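Local structure of KLLA0E08119p (Kluyveromyces lactis, 3VA7) at residues H1006-T1011 with V1124-A1129. The protein probably catalyses the ATP-dependent, biotin-dependent carboxylation of urea to urea-1-carboxylate, this chain being the urea carboxylase part of a longer bifunctional enzyme that also hydrolyses that product. Numbering follows the deposited sequence.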
ATOM      1  N   HIS A1006     -24.664  22.809  15.554  1.00 33.39           N
ATOM      2  CA  HIS A1006     -23.610  22.708  14.573  1.00 31.28           C
ATOM      3  C   HIS A1006     -24.041  21.823  13.459  1.00 30.65           C
ATOM      4  O   HIS A1006     -23.250  21.450  12.593  1.00 30.27           O
ATOM      5  CB  HIS A1006     -22.325  22.230  15.191  1.00 31.56           C
ATOM      6  CG  HIS A1006     -21.585  23.307  15.895  1.00 32.33           C
ATOM      7  ND1 HIS A1006     -20.627  23.054  16.854  1.00 32.38           N
ATOM      8  CD2 HIS A1006     -21.673  24.653  15.788  1.00 32.12           C
ATOM      9  CE1 HIS A1006     -20.151  24.193  17.303  1.00 32.17           C
ATOM     10  NE2 HIS A1006     -20.769  25.181  16.672  1.00 33.24           N
ATOM     11  N   ARG A1007     -25.324  21.498  13.460  1.00 30.12           N
ATOM     12  CA  ARG A1007     -25.809  20.501  12.538  1.00 29.29           C
ATOM     13  C   ARG A1007     -26.575  21.234  11.509  1.00 29.30           C
ATOM     14  O   ARG A1007     -27.617  21.782  11.806  1.00 29.30           O
ATOM     15  CB  ARG A1007     -26.662  19.442  13.233  1.00 28.36           C
ATOM     16  CG  ARG A1007     -25.905  18.755  14.302  1.00 28.12           C
ATOM     17  CD  ARG A1007     -26.765  17.920  15.197  1.00 24.90           C
ATOM     18  NE  ARG A1007     -25.948  17.373  16.272  1.00 22.01           N
ATOM     19  CZ  ARG A1007     -26.426  16.687  17.320  1.00 22.56           C
ATOM     20  NH1 ARG A1007     -27.725  16.444  17.431  1.00 16.68           N
ATOM     21  NH2 ARG A1007     -25.585  16.259  18.279  1.00 20.13           N
ATOM     22  N   TYR A1008     -26.035  21.208  10.298  1.00 29.66           N
ATOM     23  CA  TYR A1008     -26.496  21.964   9.161  1.00 29.58           C
ATOM     24  C   TYR A1008     -27.229  21.069   8.179  1.00 29.98           C
ATOM     25  O   TYR A1008     -26.884  19.872   8.002  1.00 30.66           O
ATOM     26  CB  TYR A1008     -25.253  22.559   8.512  1.00 30.38           C
ATOM     27  CG  TYR A1008     -24.600  23.667   9.360  1.00 32.08           C
ATOM     28  CD1 TYR A1008     -25.369  24.389  10.276  1.00 32.21           C
ATOM     29  CD2 TYR A1008     -23.251  24.037   9.189  1.00 31.99           C
ATOM     30  CE1 TYR A1008     -24.841  25.410  11.035  1.00 35.42           C
ATOM     31  CE2 TYR A1008     -22.690  25.107   9.937  1.00 34.84           C
ATOM     32  CZ  TYR A1008     -23.501  25.787  10.875  1.00 38.83           C
ATOM     33  OH  TYR A1008     -23.040  26.857  11.671  1.00 41.22           O
ATOM     34  N   LEU A1009     -28.264  21.612   7.537  1.00 29.08           N
ATOM     35  CA  LEU A1009     -28.881  20.905   6.429  1.00 28.14           C
ATOM     36  C   LEU A1009     -27.878  20.739   5.270  1.00 27.32           C
ATOM     37  O   LEU A1009     -26.845  21.414   5.217  1.00 27.50           O
ATOM     38  CB  LEU A1009     -30.066  21.693   5.965  1.00 29.15           C
ATOM     39  CG  LEU A1009     -31.312  21.889   6.844  1.00 31.49           C
ATOM     40  CD1 LEU A1009     -32.351  22.605   5.989  1.00 30.36           C
ATOM     41  CD2 LEU A1009     -31.883  20.523   7.341  1.00 31.20           C
ATOM     42  N   GLY A1010     -28.172  19.870   4.321  1.00 26.03           N
ATOM     43  CA  GLY A1010     -27.214  19.596   3.258  1.00 24.22           C
ATOM     44  C   GLY A1010     -27.762  18.517   2.380  1.00 24.80           C
ATOM     45  O   GLY A1010     -28.983  18.318   2.338  1.00 25.94           O
ATOM     46  N   THR A1011     -26.890  17.808   1.685  1.00 23.88           N
ATOM     47  CA  THR A1011     -27.301  16.689   0.883  1.00 25.20           C
ATOM     48  C   THR A1011     -26.020  16.005   0.425  1.00 25.74           C
ATOM     49  O   THR A1011     -24.939  16.596   0.462  1.00 26.26           O
ATOM     50  CB  THR A1011     -28.113  17.085  -0.389  1.00 26.00           C
ATOM     51  OG1 THR A1011     -28.522  15.895  -1.070  1.00 28.93           O
ATOM     52  CG2 THR A1011     -27.255  17.884  -1.418  1.00 25.97           C
ATOM     53  N   VAL A1124     -32.966  25.070  21.111  1.00 54.77           N
ATOM     54  CA  VAL A1124     -34.340  24.991  20.589  1.00 55.55           C
ATOM     55  C   VAL A1124     -34.669  26.078  19.575  1.00 55.25           C
ATOM     56  O   VAL A1124     -35.192  25.804  18.522  1.00 55.13           O
ATOM     57  CB  VAL A1124     -35.373  24.957  21.725  1.00 56.37           C
ATOM     58  CG1 VAL A1124     -36.821  24.872  21.148  1.00 56.11           C
ATOM     59  CG2 VAL A1124     -35.064  23.761  22.671  1.00 55.57           C
ATOM     60  N   ALA A1125     -34.352  27.312  19.923  1.00 56.05           N
ATOM     61  CA  ALA A1125     -34.330  28.434  18.988  1.00 56.42           C
ATOM     62  C   ALA A1125     -33.636  28.039  17.674  1.00 57.27           C
ATOM     63  O   ALA A1125     -34.211  28.254  16.579  1.00 57.43           O
ATOM     64  CB  ALA A1125     -33.596  29.608  19.612  1.00 55.97           C
ATOM     65  N   PHE A1126     -32.412  27.482  17.775  1.00 56.73           N
ATOM     66  CA  PHE A1126     -31.697  27.025  16.577  1.00 56.40           C
ATOM     67  C   PHE A1126     -32.511  26.013  15.762  1.00 57.08           C
ATOM     68  O   PHE A1126     -32.624  26.156  14.562  1.00 57.46           O
ATOM     69  CB  PHE A1126     -30.283  26.493  16.874  1.00 55.78           C
ATOM     70  CG  PHE A1126     -29.578  26.000  15.652  1.00 54.09           C
ATOM     71  CD1 PHE A1126     -28.717  26.830  14.947  1.00 54.12           C
ATOM     72  CD2 PHE A1126     -29.822  24.719  15.162  1.00 52.25           C
ATOM     73  CE1 PHE A1126     -28.093  26.381  13.775  1.00 53.60           C
ATOM     74  CE2 PHE A1126     -29.210  24.265  13.999  1.00 51.72           C
ATOM     75  CZ  PHE A1126     -28.341  25.096  13.313  1.00 52.82           C
ATOM     76  N   GLN A1127     -33.098  25.021  16.430  1.00 58.40           N
ATOM     77  CA  GLN A1127     -33.827  23.933  15.774  1.00 59.38           C
ATOM     78  C   GLN A1127     -35.137  24.337  15.125  1.00 60.32           C
ATOM     79  O   GLN A1127     -35.485  23.868  14.041  1.00 59.77           O
ATOM     80  CB  GLN A1127     -34.096  22.809  16.770  1.00 59.11           C
ATOM     81  CG  GLN A1127     -33.029  21.751  16.766  1.00 59.86           C
ATOM     82  CD  GLN A1127     -33.072  20.813  17.984  1.00 61.26           C
ATOM     83  OE1 GLN A1127     -33.670  21.117  19.020  1.00 61.25           O
ATOM     84  NE2 GLN A1127     -32.418  19.671  17.854  1.00 60.51           N
ATOM     85  N   GLU A1128     -35.884  25.191  15.808  1.00 62.14           N
ATOM     86  CA  GLU A1128     -37.211  25.556  15.338  1.00 63.74           C
ATOM     87  C   GLU A1128     -37.052  26.349  14.032  1.00 63.11           C
ATOM     88  O   GLU A1128     -37.850  26.215  13.114  1.00 62.70           O
ATOM     89  CB  GLU A1128     -37.959  26.336  16.437  1.00 64.76           C
ATOM     90  CG  GLU A1128     -39.432  25.905  16.618  1.00 69.29           C
ATOM     91  CD  GLU A1128     -39.866  25.770  18.107  1.00 75.30           C
ATOM     92  OE1 GLU A1128     -40.827  25.006  18.378  1.00 77.26           O
ATOM     93  OE2 GLU A1128     -39.261  26.412  19.008  1.00 76.91           O
ATOM     94  N   ALA A1129     -35.960  27.108  13.945  1.00 62.95           N
ATOM     95  CA  ALA A1129     -35.696  27.995  12.821  1.00 62.67           C
ATOM     96  C   ALA A1129     -34.834  27.393  11.711  1.00 62.99           C
ATOM     97  O   ALA A1129     -34.094  28.131  11.061  1.00 63.27           O
ATOM     98  CB  ALA A1129     -35.042  29.261  13.324  1.00 62.23           C
TER
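Phe1126 reaches from helix 1120-1128 to the loop after strand 997-1001 and meets it with the edge of its ring. Arg1007 O faces the CE2-CZ edge of Phe1126, 3.7 Å from either carbon and near the ring plane, where the C-H groups are weakly positive. Beside it, Phe1126 CZ approaches CE1 of Tyr1008 at 4.2 Å, edge against edge, the two side chains crossing at about a right angle. With CG anti to the backbone N (chi1 179°), Phe1126 directs its ring toward the loop; the backbones stay apart, the nearest CA atoms, those of Arg1007 and Gln1127, being 9.3 Å from each other. The inner side is the denser: Tyr1008 is buried, His1006 O lies over the centre of one face of its ring, 4.1 Å above the plane, and Asn968, Ile970 and Met978 touch the Tyr1008 side chain. Toward solvent the fit loosens; the exposed Gln1127 side chain comes no closer than 5.7 Å to segment 1006-1011, and Arg1007 NH2 hydrogen-bonds to Pro1001 O. An aromatic edge thus joins the last turns of helix 1120-1128 to the loop between strands 997-1001 and 1024-1028 of carboxyltransferase subdomains C and D.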